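Local coordinates for protein LEOA (PDB 4AUR) that is a bacterial dynamin, a GTPase from enterotoxigenic Escherichia coli that probably couples GTP hydrolysis to mechanical work at membranes, at residues Leu25-Glu30 and Thr561-Leu566; Asp294-Phe299 and Gly413-Leu418. One frame throughout, in Å; residues are numbered along the deposited sequence.

Interaction 1 (Leu25-Glu30 and Thr561-Leu566)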
# COMPACT_ATOMS: atom_id res chain seq x y z
N LEU A 25 3.81 -13.81 13.65
CA LEU A 25 3.07 -15.04 13.28
C LEU A 25 1.65 -15.07 13.77
O LEU A 25 0.76 -15.53 13.07
CB LEU A 25 3.78 -16.25 13.82
CG LEU A 25 5.03 -16.62 13.03
CD1 LEU A 25 6.00 -17.43 13.87
CD2 LEU A 25 4.66 -17.37 11.76
N GLU A 26 1.44 -14.63 15.00
CA GLU A 26 0.10 -14.52 15.55
C GLU A 26 -0.82 -13.65 14.67
O GLU A 26 -2.02 -13.91 14.59
CB GLU A 26 0.13 -13.93 16.96
CG GLU A 26 0.75 -14.81 18.02
CD GLU A 26 0.66 -14.20 19.42
OE1 GLU A 26 0.77 -12.96 19.56
OE2 GLU A 26 0.50 -14.98 20.39
N MSE A 27 -0.27 -12.62 14.04
CA MSE A 27 -1.07 -11.70 13.24
C MSE A 27 -1.39 -12.31 11.91
O MSE A 27 -2.52 -12.21 11.47
CB MSE A 27 -0.37 -10.38 13.05
CG MSE A 27 -0.24 -9.69 14.39
SE MSE A 27 -1.96 -9.02 15.07
CE MSE A 27 -2.57 -10.54 16.17
N LEU A 28 -0.43 -12.97 11.27
CA LEU A 28 -0.74 -13.74 10.06
C LEU A 28 -1.83 -14.77 10.34
O LEU A 28 -2.79 -14.90 9.59
CB LEU A 28 0.50 -14.48 9.53
CG LEU A 28 1.69 -13.61 9.13
CD1 LEU A 28 2.82 -14.46 8.62
CD2 LEU A 28 1.32 -12.60 8.06
N GLY A 29 -1.69 -15.50 11.43
CA GLY A 29 -2.72 -16.46 11.81
C GLY A 29 -4.05 -15.74 11.86
O GLY A 29 -5.06 -16.24 11.39
N GLU A 30 -4.03 -14.53 12.38
CA GLU A 30 -5.24 -13.78 12.52
C GLU A 30 -5.88 -13.40 11.18
O GLU A 30 -7.08 -13.22 11.12
CB GLU A 30 -4.98 -12.54 13.35
CG GLU A 30 -6.23 -11.82 13.82
CD GLU A 30 -7.03 -12.57 14.86
OE1 GLU A 30 -6.42 -13.09 15.83
OE2 GLU A 30 -8.27 -12.61 14.69
N THR A 561 -1.36 -2.63 11.65
CA THR A 561 -0.82 -1.62 12.52
C THR A 561 0.13 -2.31 13.48
O THR A 561 1.23 -1.82 13.72
CB THR A 561 -1.94 -0.94 13.30
OG1 THR A 561 -2.81 -0.26 12.38
CG2 THR A 561 -1.36 0.08 14.28
N GLN A 562 -0.32 -3.45 14.00
CA GLN A 562 0.48 -4.28 14.90
C GLN A 562 1.70 -4.86 14.20
O GLN A 562 2.76 -4.87 14.73
CB GLN A 562 -0.39 -5.40 15.43
CG GLN A 562 0.24 -6.28 16.48
CD GLN A 562 0.49 -5.57 17.80
OE1 GLN A 562 1.20 -6.10 18.65
NE2 GLN A 562 -0.09 -4.37 17.99
N LEU A 563 1.54 -5.36 12.99
CA LEU A 563 2.67 -5.87 12.22
C LEU A 563 3.70 -4.79 12.01
O LEU A 563 4.90 -5.03 12.16
CB LEU A 563 2.22 -6.43 10.87
CG LEU A 563 1.49 -7.77 10.93
CD1 LEU A 563 0.80 -8.09 9.60
CD2 LEU A 563 2.45 -8.89 11.32
N ALA A 564 3.27 -3.59 11.66
CA ALA A 564 4.23 -2.54 11.39
C ALA A 564 5.06 -2.26 12.66
O ALA A 564 6.27 -2.03 12.59
CB ALA A 564 3.53 -1.29 10.89
N GLN A 565 4.38 -2.30 13.80
CA GLN A 565 5.03 -2.15 15.07
C GLN A 565 6.07 -3.23 15.30
O GLN A 565 7.17 -2.95 15.79
CB GLN A 565 4.00 -2.17 16.18
CG GLN A 565 4.59 -2.19 17.57
CD GLN A 565 3.56 -1.88 18.64
OE1 GLN A 565 3.37 -2.66 19.59
NE2 GLN A 565 2.87 -0.74 18.50
N LEU A 566 5.73 -4.46 14.97
CA LEU A 566 6.61 -5.57 15.28
C LEU A 566 7.84 -5.57 14.40
O LEU A 566 8.86 -6.17 14.72
CB LEU A 566 5.87 -6.89 15.13
CG LEU A 566 4.76 -7.10 16.18
CD1 LEU A 566 3.81 -8.19 15.76
CD2 LEU A 566 5.34 -7.41 17.54
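M27, a selenomethionine, lies across L563 and Q562 and makes every contact within 4.5 Å between residues 25-30 and 561-566. Its near end belongs to L563: M27 CB sits 3.6 Å from L563 CD2 and 3.8 Å from L563 CG, and the two side chains run alongside one another, pointing opposite ways. Farther along the chain, SE of M27 comes within 3.8 Å of Q562 CG and 4.0 Å of Q562 CB, so the selenium rests on the aliphatic part of the glutamine, with the terminal amide farther off. The M27 side chain starts toward the helix 561-566, with CG anti to its carbonyl carbon (chi1 -65°), then bends at chi2 and chi3, which carries CE back away from that helix. Q562 has CG anti to the backbone N (chi1 -174°), and a bend at chi2 turns the amide aside and leaves CB and CG to face the selenium.

The backbones run roughly antiparallel and come nearest at M27 and L563, where the two CA atoms are 7.0 Å apart. The contact joins helix 3-30, at the N-terminus, to helix 547-567, at the C-terminus. In dynamin-family proteins, helices from near both ends of the chain meet in the neck (bundle) next to the GTPase domain; this pairing is consistent with that.

Further out, M24, about one turn before M27, touches both L563 and L566. The long helix 275-343 packs against both partners, with V286 meeting L563 and V282 meeting L25. L25 and L28 also turn to I35 in the following loop, and L25 reaches L39 and V42 of helix 38-51.

Interaction 2 (Asp294-Phe299 and Gly413-Leu418)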
# COMPACT_ATOMS: atom_id res chain seq x y z
N ASP A 294 -2.05 -1.65 1.00
CA ASP A 294 -2.04 -0.25 0.62
C ASP A 294 -2.87 -0.09 -0.64
O ASP A 294 -3.63 0.87 -0.78
CB ASP A 294 -0.65 0.28 0.39
CG ASP A 294 -0.62 1.77 0.34
OD1 ASP A 294 -1.19 2.44 1.23
OD2 ASP A 294 -0.01 2.29 -0.60
N GLU A 295 -2.73 -1.06 -1.54
CA GLU A 295 -3.53 -1.11 -2.73
C GLU A 295 -4.98 -1.20 -2.29
O GLU A 295 -5.77 -0.37 -2.68
CB GLU A 295 -3.15 -2.29 -3.59
CG GLU A 295 -1.88 -2.09 -4.40
CD GLU A 295 -1.33 -3.41 -4.92
OE1 GLU A 295 -1.96 -4.44 -4.62
OE2 GLU A 295 -0.27 -3.44 -5.60
N LEU A 296 -5.32 -2.18 -1.46
CA LEU A 296 -6.73 -2.36 -1.07
C LEU A 296 -7.31 -1.11 -0.42
O LEU A 296 -8.44 -0.77 -0.69
CB LEU A 296 -6.93 -3.55 -0.14
CG LEU A 296 -8.35 -3.77 0.35
CD1 LEU A 296 -9.26 -3.97 -0.84
CD2 LEU A 296 -8.47 -4.96 1.25
N ASN A 297 -6.54 -0.43 0.42
CA ASN A 297 -7.03 0.77 1.08
C ASN A 297 -7.36 1.84 0.06
O ASN A 297 -8.36 2.51 0.18
CB ASN A 297 -6.00 1.36 2.10
CG ASN A 297 -5.70 0.44 3.31
OD1 ASN A 297 -4.65 0.56 3.92
ND2 ASN A 297 -6.61 -0.46 3.65
N THR A 298 -6.49 2.01 -0.93
CA THR A 298 -6.68 2.97 -1.99
C THR A 298 -8.00 2.71 -2.68
O THR A 298 -8.71 3.63 -3.04
CB THR A 298 -5.59 2.90 -3.07
OG1 THR A 298 -4.30 3.12 -2.50
CG2 THR A 298 -5.81 3.95 -4.14
N PHE A 299 -8.33 1.44 -2.87
CA PHE A 299 -9.53 1.11 -3.61
C PHE A 299 -10.73 1.37 -2.75
O PHE A 299 -11.69 1.91 -3.22
CB PHE A 299 -9.58 -0.35 -4.08
CG PHE A 299 -10.97 -0.75 -4.47
CD1 PHE A 299 -11.57 -0.18 -5.58
CD2 PHE A 299 -11.71 -1.59 -3.69
CE1 PHE A 299 -12.87 -0.48 -5.92
CE2 PHE A 299 -13.01 -1.88 -4.01
CZ PHE A 299 -13.59 -1.33 -5.14
N GLY A 413 -4.03 -11.69 -8.68
CA GLY A 413 -3.59 -12.27 -7.42
C GLY A 413 -3.09 -11.27 -6.40
O GLY A 413 -2.39 -11.63 -5.44
N ALA A 414 -3.46 -10.01 -6.57
CA ALA A 414 -2.88 -8.97 -5.74
C ALA A 414 -3.25 -9.11 -4.26
O ALA A 414 -2.46 -8.73 -3.40
CB ALA A 414 -3.27 -7.61 -6.27
N PHE A 415 -4.41 -9.67 -3.97
CA PHE A 415 -4.85 -9.83 -2.58
C PHE A 415 -4.68 -11.23 -1.99
O PHE A 415 -5.22 -11.52 -0.93
CB PHE A 415 -6.33 -9.50 -2.44
CG PHE A 415 -6.71 -8.15 -2.95
CD1 PHE A 415 -5.81 -7.07 -2.92
CD2 PHE A 415 -7.98 -7.94 -3.46
CE1 PHE A 415 -6.18 -5.83 -3.40
CE2 PHE A 415 -8.35 -6.69 -3.91
CZ PHE A 415 -7.46 -5.64 -3.88
N ARG A 416 -3.96 -12.12 -2.64
CA ARG A 416 -3.80 -13.44 -2.04
C ARG A 416 -2.91 -13.40 -0.80
O ARG A 416 -3.08 -14.22 0.08
CB ARG A 416 -3.30 -14.46 -3.05
CG ARG A 416 -4.32 -14.77 -4.13
CD ARG A 416 -3.82 -15.82 -5.10
NE ARG A 416 -4.92 -16.71 -5.38
CZ ARG A 416 -5.18 -17.85 -4.74
NH1 ARG A 416 -4.40 -18.35 -3.77
NH2 ARG A 416 -6.25 -18.52 -5.09
N SER A 417 -2.00 -12.42 -0.73
CA SER A 417 -1.13 -12.28 0.44
C SER A 417 -1.88 -11.82 1.65
O SER A 417 -1.34 -11.88 2.73
CB SER A 417 -0.03 -11.28 0.19
OG SER A 417 -0.53 -10.28 -0.64
N LEU A 418 -3.11 -11.34 1.47
CA LEU A 418 -3.92 -10.86 2.56
C LEU A 418 -4.66 -11.98 3.26
O LEU A 418 -5.46 -11.74 4.13
CB LEU A 418 -4.90 -9.81 2.06
CG LEU A 418 -4.51 -8.33 2.12
CD1 LEU A 418 -3.05 -8.08 2.42
CD2 LEU A 418 -4.88 -7.60 0.86
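A type I beta turn, G413 to R416, sets A414 and F415 against E295 and L296 on one side of the long helix 275-343. The turn lies in the connection between helices 368-408 and 430-447, within the dynamin-like helical domain, and runs on into a short 3-10 segment that ends at L418. The backbone N of R416 closes the turn onto the O of G413 at 3.2 Å.

The apolar centre is L296 with F415. The phenyl ring presents its CZ to L296 CD1 at 3.9 Å and its CE1 to L296 CB at 4.0 Å. The two side chains cross at about a right angle, and the methyl approaches the ring obliquely. L296 carries CG anti to its backbone N (chi1 178°), which brings the branch to the loop side of the helix: CD1 lies by the ring, while CD2 leans toward L418 and meets its CD2 more loosely at 4.5 Å.

Beside the ring, the methyl CB of A414 rests against the carboxylate of E295, 3.8 Å from OE1, a van der Waals contact. The same oxygen is hydrogen-bonded to ND1 of H292, one turn earlier on the helix, and H292 also touches A414 and S417. H292 ND1 is thus the polar partner of OE1, while A414 only packs against it.

The F415 ring also packs on the loop residue L410 and on the start of helix 430-447 (P430, L433). S417 ties the 3-10 segment back to the helix through its carbonyl O, which accepts from NE of R285. Within the helix, the O of D294 receives two donors of T298 from opposite faces of its plane: the backbone N at 3.1 Å, and OG1 at 2.9 Å, tilted 29° out of that plane.

Overall arrangement
Both contacts involve helix 275-343, in different ways: it supplies one partner of interaction 2 directly, whereas in interaction 1 it packs against both helices through V282 and V286. Their centres lie 16 Å apart, with nearest atoms about 6 Å apart and no touch between them. Interaction 2 is the more buried and falls between the chain positions joined by interaction 1. In interaction 2 a helix receives an aromatic ring from a loop, beside a partly exposed carboxylate that hydrogen-bonds to a histidine. Interaction 1 is partly buried, joins two helices from the ends of the chain, and is made by a selenomethionine against a leucine branch and the aliphatic part of a glutamine.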